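Local coordinates for protein putative sulfatase yidJ (Bacteroides fragilis, PDB 2QZU) that probably hydrolyses sulfate esters as a metal-dependent arylsulfatase, at residues K132-A137 with V152-W157; G214-K219 with K298-F303; T233-V238 with R277-C282; F358-P363 with F382-E387. All coordinates share one frame; numbering follows the deposited sequence.

Interaction 1: K132-A137 with V152-W157; sequences KWHLDA and VAWNEW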
# COMPACT_ATOMS: atom_id res chain seq x y z
N LYS A 132 19.05 -6.75 -3.97
CA LYS A 132 18.31 -7.80 -3.29
C LYS A 132 18.99 -9.17 -3.36
O LYS A 132 19.35 -9.63 -4.44
CB LYS A 132 16.90 -7.89 -3.90
CG LYS A 132 16.01 -8.96 -3.31
CD LYS A 132 14.66 -8.96 -4.01
CE LYS A 132 13.80 -10.11 -3.53
NZ LYS A 132 12.51 -10.17 -4.26
N TRP A 133 19.16 -9.80 -2.20
CA TRP A 133 19.80 -11.11 -2.08
C TRP A 133 18.74 -12.19 -1.86
O TRP A 133 18.67 -13.18 -2.58
CB TRP A 133 20.78 -11.06 -0.89
CG TRP A 133 21.50 -12.34 -0.56
CD1 TRP A 133 21.46 -13.01 0.63
CD2 TRP A 133 22.41 -13.06 -1.40
NE1 TRP A 133 22.31 -14.09 0.59
CE2 TRP A 133 22.91 -14.14 -0.64
CE3 TRP A 133 22.87 -12.88 -2.71
CZ2 TRP A 133 23.84 -15.06 -1.16
CZ3 TRP A 133 23.80 -13.79 -3.23
CH2 TRP A 133 24.27 -14.87 -2.45
N HIS A 134 17.90 -11.96 -0.85
CA HIS A 134 16.80 -12.84 -0.46
C HIS A 134 17.14 -14.33 -0.39
O HIS A 134 16.40 -15.16 -0.91
CB HIS A 134 15.61 -12.64 -1.42
CG HIS A 134 14.29 -13.04 -0.82
ND1 HIS A 134 13.14 -13.16 -1.58
CD2 HIS A 134 13.94 -13.32 0.45
CE1 HIS A 134 12.14 -13.50 -0.79
NE2 HIS A 134 12.59 -13.60 0.45
N LEU A 135 18.26 -14.66 0.25
CA LEU A 135 18.65 -16.06 0.38
C LEU A 135 19.02 -16.45 1.81
O LEU A 135 19.60 -17.51 2.05
CB LEU A 135 19.81 -16.37 -0.58
CG LEU A 135 19.39 -16.57 -2.04
CD1 LEU A 135 20.63 -16.57 -2.93
CD2 LEU A 135 18.62 -17.89 -2.17
N ASP A 136 18.66 -15.59 2.77
CA ASP A 136 18.93 -15.86 4.19
C ASP A 136 17.63 -15.96 4.99
O ASP A 136 16.71 -15.16 4.81
CB ASP A 136 19.80 -14.76 4.79
CG ASP A 136 21.16 -14.66 4.12
OD1 ASP A 136 21.87 -15.69 4.03
OD2 ASP A 136 21.53 -13.55 3.69
N ALA A 137 17.55 -16.95 5.88
CA ALA A 137 16.37 -17.15 6.72
C ALA A 137 16.40 -16.17 7.90
O ALA A 137 17.38 -16.09 8.64
CB ALA A 137 16.34 -18.59 7.24
N VAL A 152 4.85 -12.78 10.35
CA VAL A 152 5.93 -13.31 9.52
C VAL A 152 6.96 -12.27 9.08
O VAL A 152 6.60 -11.23 8.52
CB VAL A 152 5.35 -14.00 8.25
CG1 VAL A 152 6.47 -14.56 7.40
CG2 VAL A 152 4.37 -15.10 8.66
N ALA A 153 8.23 -12.57 9.34
CA ALA A 153 9.35 -11.69 8.98
C ALA A 153 9.98 -12.17 7.68
O ALA A 153 10.09 -13.38 7.45
CB ALA A 153 10.39 -11.67 10.09
N TRP A 154 10.43 -11.23 6.84
CA TRP A 154 11.00 -11.57 5.54
C TRP A 154 12.43 -11.11 5.28
O TRP A 154 13.12 -11.66 4.42
CB TRP A 154 10.13 -10.99 4.43
CG TRP A 154 8.81 -11.66 4.27
CD1 TRP A 154 7.76 -11.65 5.14
CD2 TRP A 154 8.40 -12.48 3.17
NE1 TRP A 154 6.73 -12.42 4.66
CE2 TRP A 154 7.10 -12.95 3.45
CE3 TRP A 154 9.02 -12.88 1.97
CZ2 TRP A 154 6.39 -13.79 2.58
CZ3 TRP A 154 8.32 -13.72 1.11
CH2 TRP A 154 7.02 -14.16 1.42
N ASN A 155 12.88 -10.10 6.02
CA ASN A 155 14.20 -9.53 5.79
C ASN A 155 15.23 -9.94 6.83
O ASN A 155 14.95 -9.98 8.02
CB ASN A 155 14.04 -8.01 5.71
CG ASN A 155 15.33 -7.29 5.35
OD1 ASN A 155 16.06 -7.70 4.45
ND2 ASN A 155 15.60 -6.21 6.05
N GLU A 156 16.43 -10.26 6.35
CA GLU A 156 17.51 -10.68 7.23
C GLU A 156 18.86 -10.23 6.68
O GLU A 156 19.02 -10.02 5.48
CB GLU A 156 17.48 -12.20 7.40
CG GLU A 156 18.55 -12.76 8.34
CD GLU A 156 18.53 -12.11 9.71
OE1 GLU A 156 17.55 -12.30 10.46
OE2 GLU A 156 19.50 -11.39 10.04
N TRP A 157 19.83 -10.07 7.57
CA TRP A 157 21.18 -9.65 7.22
C TRP A 157 21.97 -10.84 6.70
O TRP A 157 21.71 -11.98 7.08
CB TRP A 157 21.86 -9.09 8.48
CG TRP A 157 23.29 -8.63 8.32
CD1 TRP A 157 23.77 -7.68 7.45
CD2 TRP A 157 24.42 -9.05 9.11
NE1 TRP A 157 25.11 -7.48 7.65
CE2 TRP A 157 25.54 -8.30 8.67
CE3 TRP A 157 24.59 -9.97 10.15
CZ2 TRP A 157 26.81 -8.46 9.22
CZ3 TRP A 157 25.86 -10.13 10.70
CH2 TRP A 157 26.95 -9.37 10.24
O HOH W 1 20.15 -11.29 3.38
O HOH W 2 15.57 -12.75 3.85
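Asp136 and Glu156 meet largely through water, and His134 touches Trp154, where two irregular parts of one long loop cross in the sulfatase fold. That loop joins strand 126-130 to strand 168-172 of the central mixed sheet, and the directions of its two parts lie at 90° to each other. No direct hydrogen bond spans them; two waters do the work, each giving both its hydrogens to acceptors. One donates to Asp136 OD2 (2.7 Å) and to the carbonyl O of Glu156 (2.7 Å). The second links two backbone carbonyls, Asp136 O at 2.8 Å and Trp154 O at 2.7 Å. Beside these bridges the Glu156 side chain runs alongside the other backbone, CG reaching 3.5 Å from Ala137 O. The imidazole of His134 brings NE2 to 3.9 Å from Trp154 CE3, approaching the indole at its edge, near the ring plane. Although the CB of His134 points away from 152-157, CG anti to the backbone N (chi1 -156°) brings the ring round to the indole.

Further out, Asp136 OD1 pairs with Arg162 outside the two segments, and Glu156 OE2 with Arg190, both as salt bridges. Through ND1, His134 is hydrogen-bonded to Ser76, predicted to mature into 3-oxoalanine but an unmodified serine here, which is consistent with a place beside the active site. Across the dimer interface, Gln22 of the second subunit packs on Trp154. The bend at chi2 (54°) folds the Glu156 carboxylate back along its own chain, where the N-H of Trp157 meets OE2 at 2.8 Å from above the carboxylate plane.

Interaction 2: G214-K219 with K298-F303; sequences GQKDQK and KQNNLF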
# COMPACT_ATOMS: atom_id res chain seq x y z
N GLY A 214 36.06 2.04 -10.49
CA GLY A 214 37.21 1.53 -9.76
C GLY A 214 37.91 0.34 -10.40
O GLY A 214 38.96 -0.07 -9.92
N GLN A 215 37.33 -0.20 -11.47
CA GLN A 215 37.92 -1.35 -12.15
C GLN A 215 38.62 -0.93 -13.44
O GLN A 215 39.15 -1.77 -14.17
CB GLN A 215 36.83 -2.38 -12.50
CG GLN A 215 35.91 -2.78 -11.36
CD GLN A 215 36.65 -3.29 -10.15
OE1 GLN A 215 37.47 -4.20 -10.25
NE2 GLN A 215 36.36 -2.71 -8.99
N LYS A 216 38.64 0.37 -13.71
CA LYS A 216 39.25 0.88 -14.93
C LYS A 216 40.71 0.50 -15.22
O LYS A 216 41.09 0.38 -16.38
CB LYS A 216 39.10 2.41 -14.98
CG LYS A 216 39.46 3.01 -16.33
CD LYS A 216 39.32 4.53 -16.32
CE LYS A 216 39.71 5.12 -17.66
NZ LYS A 216 39.65 6.61 -17.65
N ASP A 217 41.52 0.30 -14.18
CA ASP A 217 42.93 -0.04 -14.40
C ASP A 217 43.13 -1.47 -14.92
O ASP A 217 44.22 -1.83 -15.36
CB ASP A 217 43.74 0.17 -13.12
CG ASP A 217 43.58 -0.96 -12.12
OD1 ASP A 217 42.43 -1.41 -11.89
OD2 ASP A 217 44.60 -1.40 -11.55
N GLN A 218 42.06 -2.27 -14.88
CA GLN A 218 42.10 -3.65 -15.36
C GLN A 218 43.25 -4.49 -14.80
O GLN A 218 43.83 -5.30 -15.53
CB GLN A 218 42.18 -3.68 -16.89
CG GLN A 218 41.04 -2.97 -17.61
CD GLN A 218 41.15 -3.10 -19.12
OE1 GLN A 218 41.02 -4.19 -19.68
NE2 GLN A 218 41.39 -1.98 -19.80
N LYS A 219 43.59 -4.31 -13.53
CA LYS A 219 44.68 -5.09 -12.95
C LYS A 219 44.23 -6.52 -12.66
O LYS A 219 45.06 -7.43 -12.53
CB LYS A 219 45.18 -4.43 -11.66
CG LYS A 219 44.15 -4.35 -10.55
CD LYS A 219 44.75 -3.76 -9.29
CE LYS A 219 43.71 -3.65 -8.19
NZ LYS A 219 44.28 -3.10 -6.93
N LYS A 298 31.15 1.35 -20.97
CA LYS A 298 31.72 1.87 -22.20
C LYS A 298 32.73 3.00 -21.95
O LYS A 298 33.77 3.08 -22.60
CB LYS A 298 30.60 2.36 -23.13
CG LYS A 298 29.79 1.24 -23.76
CD LYS A 298 28.71 1.80 -24.68
CE LYS A 298 28.10 0.72 -25.56
NZ LYS A 298 27.47 -0.37 -24.77
N GLN A 299 32.41 3.87 -20.99
CA GLN A 299 33.28 4.99 -20.64
C GLN A 299 34.63 4.52 -20.11
O GLN A 299 35.66 5.16 -20.33
CB GLN A 299 32.59 5.86 -19.57
CG GLN A 299 33.44 7.00 -19.00
CD GLN A 299 33.82 8.03 -20.05
OE1 GLN A 299 32.99 8.47 -20.84
NE2 GLN A 299 35.08 8.45 -20.04
N ASN A 300 34.63 3.38 -19.42
CA ASN A 300 35.85 2.82 -18.85
C ASN A 300 36.50 1.75 -19.73
O ASN A 300 37.43 1.08 -19.30
CB ASN A 300 35.55 2.23 -17.46
CG ASN A 300 35.30 3.31 -16.41
OD1 ASN A 300 36.23 4.00 -16.00
ND2 ASN A 300 34.05 3.44 -15.98
N ASN A 301 36.00 1.61 -20.95
CA ASN A 301 36.53 0.61 -21.89
C ASN A 301 36.43 -0.79 -21.28
O ASN A 301 37.32 -1.63 -21.46
CB ASN A 301 37.99 0.93 -22.23
CG ASN A 301 38.11 2.11 -23.18
OD1 ASN A 301 39.21 2.63 -23.40
ND2 ASN A 301 36.99 2.54 -23.74
N LEU A 302 35.34 -1.02 -20.55
CA LEU A 302 35.09 -2.29 -19.89
C LEU A 302 33.81 -2.95 -20.40
O LEU A 302 33.20 -3.75 -19.69
CB LEU A 302 34.96 -2.08 -18.38
CG LEU A 302 36.16 -1.53 -17.60
CD1 LEU A 302 35.76 -1.23 -16.15
CD2 LEU A 302 37.29 -2.55 -17.65
N PHE A 303 33.40 -2.61 -21.62
CA PHE A 303 32.19 -3.19 -22.18
C PHE A 303 32.48 -4.33 -23.14
O PHE A 303 31.83 -5.37 -23.10
CB PHE A 303 31.36 -2.12 -22.90
CG PHE A 303 30.06 -2.63 -23.46
CD1 PHE A 303 29.03 -3.04 -22.61
CD2 PHE A 303 29.86 -2.72 -24.84
CE1 PHE A 303 27.83 -3.54 -23.12
CE2 PHE A 303 28.66 -3.22 -25.36
CZ PHE A 303 27.64 -3.63 -24.50
O HOH W 3 39.72 -0.27 -18.86
O HOH W 4 37.86 6.62 -19.86
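Lys216 lays its aliphatic chain across the amide of Asn300 at about a right angle, with CD 3.2 Å from Asn300 OD1 and CB and CG only slightly farther from the same oxygen. The chain is fully extended, with CG anti to the backbone N (chi1 -169°), and this carries NZ past the amide to a water 2.8 Å away. That water in turn donates to Gln299 O (2.7 Å), so the ammonium group is linked to the helix end through solvent. A second water joins backbone to backbone, donating to Lys216 O (2.9 Å) and to Asn300 O (2.7 Å). The other end of the Asn300 amide is held back on the last turn of the preceding helix, ND2 being hydrogen-bonded to Ala296 O.

Gln299 O and Asn300 O, the carbonyls these waters reach on this side, lie where helix 267-299 stops. The helix closes in a Schellman motif: Asn301, with positive phi, is the C-prime residue, its N bonding to Lys298 O while Leu302 N bonds to Leu297 O. Facing it, Gln215 to Gln218 form a type I beta turn, in the connection from helix 200-213 to strand 222-228.

Leu302 supplies the apolar part. Its two methyls are divided over the turn: CD1 lies 4.0 Å from Gln215 CB, and CD2 lies 3.8 Å from Gln218 CG, the two side chains running antiparallel alongside each other. Ile212 and Phe222 also pack on Leu302, which is buried, whereas Lys216 and Gln218 lie at the exposed margin. Gln215 turns its amide off in another direction, NE2 donating to Tyr211 O.

Interaction 3: T233-V238 with R277-C282; sequences TGYELV and RNYYAC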
# COMPACT_ATOMS: atom_id res chain seq x y z
N THR A 233 6.41 -5.67 -6.91
CA THR A 233 5.42 -4.83 -6.26
C THR A 233 5.87 -3.64 -5.48
O THR A 233 6.96 -3.60 -4.89
CB THR A 233 4.45 -5.60 -5.38
OG1 THR A 233 5.17 -6.55 -4.60
CG2 THR A 233 3.38 -6.27 -6.24
N GLY A 234 4.92 -2.72 -5.44
CA GLY A 234 5.11 -1.42 -4.86
C GLY A 234 5.19 -0.87 -6.27
O GLY A 234 6.09 -0.10 -6.58
N TYR A 235 4.28 -1.33 -7.13
CA TYR A 235 4.26 -0.91 -8.53
C TYR A 235 4.15 0.60 -8.65
O TYR A 235 4.71 1.20 -9.57
CB TYR A 235 3.08 -1.53 -9.30
CG TYR A 235 3.09 -3.04 -9.45
CD1 TYR A 235 4.24 -3.72 -9.88
CD2 TYR A 235 1.95 -3.79 -9.18
CE1 TYR A 235 4.24 -5.11 -10.04
CE2 TYR A 235 1.94 -5.17 -9.33
CZ TYR A 235 3.08 -5.83 -9.76
OH TYR A 235 3.05 -7.20 -9.89
N GLU A 236 3.42 1.22 -7.72
CA GLU A 236 3.23 2.67 -7.76
C GLU A 236 4.43 3.43 -7.22
O GLU A 236 4.53 4.65 -7.38
CB GLU A 236 1.99 3.06 -6.94
CG GLU A 236 2.24 3.20 -5.43
CD GLU A 236 2.22 1.88 -4.67
OE1 GLU A 236 2.32 0.81 -5.31
OE2 GLU A 236 2.12 1.92 -3.43
N LEU A 237 5.35 2.71 -6.59
CA LEU A 237 6.53 3.33 -6.00
C LEU A 237 7.64 3.49 -7.03
O LEU A 237 8.68 2.82 -6.98
CB LEU A 237 6.99 2.50 -4.80
CG LEU A 237 5.91 2.26 -3.74
CD1 LEU A 237 6.45 1.31 -2.69
CD2 LEU A 237 5.49 3.59 -3.10
N VAL A 238 7.40 4.39 -7.98
CA VAL A 238 8.32 4.70 -9.06
C VAL A 238 8.21 6.20 -9.32
O VAL A 238 7.12 6.78 -9.20
CB VAL A 238 7.94 3.90 -10.34
CG1 VAL A 238 6.47 4.12 -10.69
CG2 VAL A 238 8.85 4.28 -11.49
N ARG A 277 -0.03 0.10 -16.11
CA ARG A 277 0.67 1.36 -16.38
C ARG A 277 1.89 1.55 -15.49
O ARG A 277 2.97 1.91 -15.97
CB ARG A 277 -0.27 2.56 -16.19
CG ARG A 277 -1.22 2.81 -17.34
CD ARG A 277 -1.93 4.15 -17.20
NE ARG A 277 -2.87 4.37 -18.29
CZ ARG A 277 -3.61 5.46 -18.44
NH1 ARG A 277 -3.53 6.45 -17.55
NH2 ARG A 277 -4.44 5.57 -19.47
N ASN A 278 1.71 1.33 -14.19
CA ASN A 278 2.82 1.50 -13.26
C ASN A 278 3.86 0.40 -13.42
O ASN A 278 5.03 0.62 -13.14
CB ASN A 278 2.30 1.57 -11.82
CG ASN A 278 1.73 2.94 -11.48
OD1 ASN A 278 0.95 3.09 -10.54
ND2 ASN A 278 2.15 3.95 -12.23
N TYR A 279 3.43 -0.77 -13.88
CA TYR A 279 4.37 -1.87 -14.11
C TYR A 279 5.31 -1.43 -15.23
O TYR A 279 6.53 -1.56 -15.13
CB TYR A 279 3.63 -3.14 -14.53
CG TYR A 279 4.52 -4.35 -14.69
CD1 TYR A 279 5.20 -4.90 -13.60
CD2 TYR A 279 4.69 -4.96 -15.94
CE1 TYR A 279 6.02 -6.03 -13.75
CE2 TYR A 279 5.50 -6.08 -16.10
CZ TYR A 279 6.16 -6.61 -15.00
OH TYR A 279 6.95 -7.73 -15.16
N TYR A 280 4.74 -0.88 -16.31
CA TYR A 280 5.56 -0.41 -17.42
C TYR A 280 6.45 0.76 -16.98
O TYR A 280 7.59 0.87 -17.42
CB TYR A 280 4.70 0.01 -18.61
CG TYR A 280 4.05 -1.12 -19.39
CD1 TYR A 280 4.52 -2.43 -19.29
CD2 TYR A 280 2.99 -0.87 -20.27
CE1 TYR A 280 3.94 -3.46 -20.05
CE2 TYR A 280 2.42 -1.88 -21.02
CZ TYR A 280 2.90 -3.17 -20.91
OH TYR A 280 2.33 -4.17 -21.66
N ALA A 281 5.92 1.63 -16.11
CA ALA A 281 6.69 2.77 -15.62
C ALA A 281 7.94 2.27 -14.90
O ALA A 281 9.04 2.80 -15.11
CB ALA A 281 5.84 3.63 -14.67
N CYS A 282 7.77 1.25 -14.07
CA CYS A 282 8.88 0.67 -13.33
C CYS A 282 9.92 0.12 -14.29
O CYS A 282 11.12 0.33 -14.11
CB CYS A 282 8.40 -0.46 -12.41
SG CYS A 282 7.57 0.09 -10.89
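A type I beta turn, Gly234 to Leu237, in the loop after strand 222-228 rests on the long helix 267-299, with Tyr235 seated against Asn278, Tyr279 and Cys282. The carbonyl of Tyr235 is the closest piece of the turn: its O lies 3.3 Å from Asn278 CB and 3.3 Å from Cys282 SG, one helical turn farther on. To one side, Tyr235 CE1 meets Tyr279 CD1 at 3.7 Å, the two ring planes almost perpendicular (89°) in an oblique pairing. To the other, Val238 fits over the helix, CB at 3.9 Å from Cys282 SG; with chi1 54°, CG1 is turned to Ala281 CB (4.1 Å), while CG2, anti to the backbone N, reaches Ala281 O. Asn278 OD1 lies 3.6 Å from Glu236 CA.

Beyond the contact, Tyr279 OH bonds Gln37 O and Arg39 N, and Tyr235 OH has a weak bond to Gln37 NE2. Gln123 and Asp122 of the second subunit pack on Glu236 and Asn278.

With no hydrogen bond joining turn and helix directly, the fit between them depends on shape and van der Waals packing, while the Tyr279 hydroxyl, and more weakly that of Tyr235, ties its ring to the loop at Gln37.

Interaction 4: F358-P363 with F382-E387; sequences FADLYP and FDLSNE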
# COMPACT_ATOMS: atom_id res chain seq x y z
N PHE A 358 17.02 -19.49 -16.15
CA PHE A 358 17.69 -18.65 -15.17
C PHE A 358 18.78 -19.45 -14.45
O PHE A 358 19.90 -18.97 -14.27
CB PHE A 358 16.65 -18.14 -14.17
CG PHE A 358 17.16 -17.14 -13.17
CD1 PHE A 358 17.63 -15.89 -13.59
CD2 PHE A 358 17.08 -17.40 -11.81
CE1 PHE A 358 18.02 -14.93 -12.65
CE2 PHE A 358 17.46 -16.45 -10.86
CZ PHE A 358 17.93 -15.21 -11.29
N ALA A 359 18.46 -20.68 -14.07
CA ALA A 359 19.39 -21.54 -13.33
C ALA A 359 20.54 -22.14 -14.13
O ALA A 359 21.46 -22.71 -13.56
CB ALA A 359 18.61 -22.66 -12.64
N ASP A 360 20.49 -22.03 -15.46
CA ASP A 360 21.56 -22.57 -16.29
C ASP A 360 22.75 -21.62 -16.37
O ASP A 360 23.81 -21.99 -16.87
CB ASP A 360 21.06 -22.84 -17.71
CG ASP A 360 19.94 -23.86 -17.75
OD1 ASP A 360 19.95 -24.79 -16.90
OD2 ASP A 360 19.06 -23.74 -18.63
N LEU A 361 22.58 -20.40 -15.87
CA LEU A 361 23.65 -19.41 -15.94
C LEU A 361 24.94 -19.76 -15.19
O LEU A 361 26.02 -19.33 -15.60
CB LEU A 361 23.13 -18.03 -15.52
CG LEU A 361 22.14 -17.44 -16.54
CD1 LEU A 361 21.54 -16.16 -15.99
CD2 LEU A 361 22.85 -17.17 -17.86
N TYR A 362 24.84 -20.55 -14.12
CA TYR A 362 26.03 -20.95 -13.35
C TYR A 362 27.01 -21.70 -14.27
O TYR A 362 28.10 -21.20 -14.56
CB TYR A 362 25.59 -21.81 -12.16
CG TYR A 362 26.66 -22.22 -11.15
CD1 TYR A 362 27.91 -22.69 -11.57
CD2 TYR A 362 26.37 -22.25 -9.79
CE1 TYR A 362 28.83 -23.19 -10.64
CE2 TYR A 362 27.27 -22.75 -8.86
CZ TYR A 362 28.51 -23.22 -9.29
OH TYR A 362 29.40 -23.71 -8.36
N PRO A 363 26.63 -22.90 -14.76
CA PRO A 363 27.59 -23.60 -15.63
C PRO A 363 27.84 -22.90 -16.97
O PRO A 363 28.97 -22.89 -17.47
CB PRO A 363 26.96 -24.98 -15.81
CG PRO A 363 25.50 -24.68 -15.77
CD PRO A 363 25.39 -23.69 -14.62
N PHE A 382 21.85 -27.04 -16.97
CA PHE A 382 22.45 -27.13 -18.30
C PHE A 382 23.59 -26.16 -18.60
O PHE A 382 23.48 -24.96 -18.36
CB PHE A 382 21.39 -26.96 -19.39
CG PHE A 382 20.29 -27.98 -19.35
CD1 PHE A 382 19.12 -27.74 -18.63
CD2 PHE A 382 20.40 -29.17 -20.07
CE1 PHE A 382 18.08 -28.67 -18.62
CE2 PHE A 382 19.37 -30.10 -20.07
CZ PHE A 382 18.20 -29.85 -19.34
N ASP A 383 24.69 -26.70 -19.15
CA ASP A 383 25.83 -25.88 -19.55
C ASP A 383 25.55 -25.61 -21.03
O ASP A 383 25.80 -26.45 -21.89
CB ASP A 383 27.14 -26.66 -19.42
CG ASP A 383 28.35 -25.85 -19.89
OD1 ASP A 383 28.16 -24.87 -20.64
OD2 ASP A 383 29.48 -26.21 -19.51
N LEU A 384 25.03 -24.42 -21.31
CA LEU A 384 24.68 -24.06 -22.68
C LEU A 384 25.67 -23.06 -23.28
O LEU A 384 25.32 -22.32 -24.20
CB LEU A 384 23.27 -23.46 -22.70
CG LEU A 384 22.15 -24.35 -22.14
CD1 LEU A 384 20.87 -23.55 -21.97
CD2 LEU A 384 21.92 -25.52 -23.08
N SER A 385 26.89 -23.07 -22.78
CA SER A 385 27.91 -22.14 -23.26
C SER A 385 28.14 -22.17 -24.77
O SER A 385 28.25 -21.12 -25.40
CB SER A 385 29.24 -22.40 -22.53
OG SER A 385 29.64 -23.75 -22.67
N ASN A 386 28.21 -23.36 -25.35
CA ASN A 386 28.43 -23.47 -26.79
C ASN A 386 27.26 -22.89 -27.57
O ASN A 386 27.45 -22.15 -28.54
CB ASN A 386 28.64 -24.94 -27.19
CG ASN A 386 28.96 -25.09 -28.66
OD1 ASN A 386 28.13 -25.54 -29.45
ND2 ASN A 386 30.17 -24.68 -29.04
N GLU A 387 26.05 -23.24 -27.14
CA GLU A 387 24.83 -22.75 -27.77
C GLU A 387 24.77 -21.22 -27.71
O GLU A 387 24.45 -20.56 -28.69
CB GLU A 387 23.60 -23.32 -27.07
CG GLU A 387 23.33 -24.82 -27.28
CD GLU A 387 24.36 -25.73 -26.62
OE1 GLU A 387 24.95 -25.34 -25.60
OE2 GLU A 387 24.55 -26.85 -27.13
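One hydrogen bond joins the segments: the N-H of Phe382 donates to Asp360 OD1 at 2.9 Å, a bent bond (142°) arriving from well above the carboxylate plane. The other carboxylate oxygen, OD2, takes bonds from Gln399 NE2 and from the backbone N of Ala357, so the buried group is held through both oxygens. Thr364 OG1 adds a further link, bonding to Asp360 O and to Leu384 N.

Within 382-387 an Asx turn leads into helix 385-390, with Leu384 at the N-cap position. Asp383 OD1 accepts from Ser385 N at 3.1 Å, nearly along its C-O axis, and from Ser385 OG at 2.8 Å on the syn side. Asp383 OD2 bonds to Ser367 of helix 361-368, joining the turn that leads into one helix to the body of the other.

Van der Waals contact supplies the rest. Asp360 and Phe382 run alongside each other in the same direction, with OD1 at the ring edge, 3.5 Å from CD1, and the carboxylate and ring planes 88° apart. Pro363 presses CG to 3.3 Å from Phe382 O, while its CB faces Asp383 CB at 4.0 Å. Leu384 CD1 comes within 3.8 Å of Asp360 OD2.

Along the chain interaction 1 closes first, interaction 3 falls inside the long loop closed by interaction 2, and interaction 4 follows. None touches another. Interactions 2 and 3 share helix 267-299, one at its end and the other partway along it, with centres 33 Å apart; both also use connections flanking strand 222-228 of the central mixed sheet. Interactions 3 and 4 lie on opposite sides of the chain's centre, 31 Å apart between centres. Interactions 1 and 3 approach to about 8 Å between nearest atoms, and both reach the second subunit. The four contacts fasten separate parts of one chain: loops between strands, the middle and end of helix 267-299, and the starts of two later helices, with interaction 1 beside Ser76, the predicted modification site.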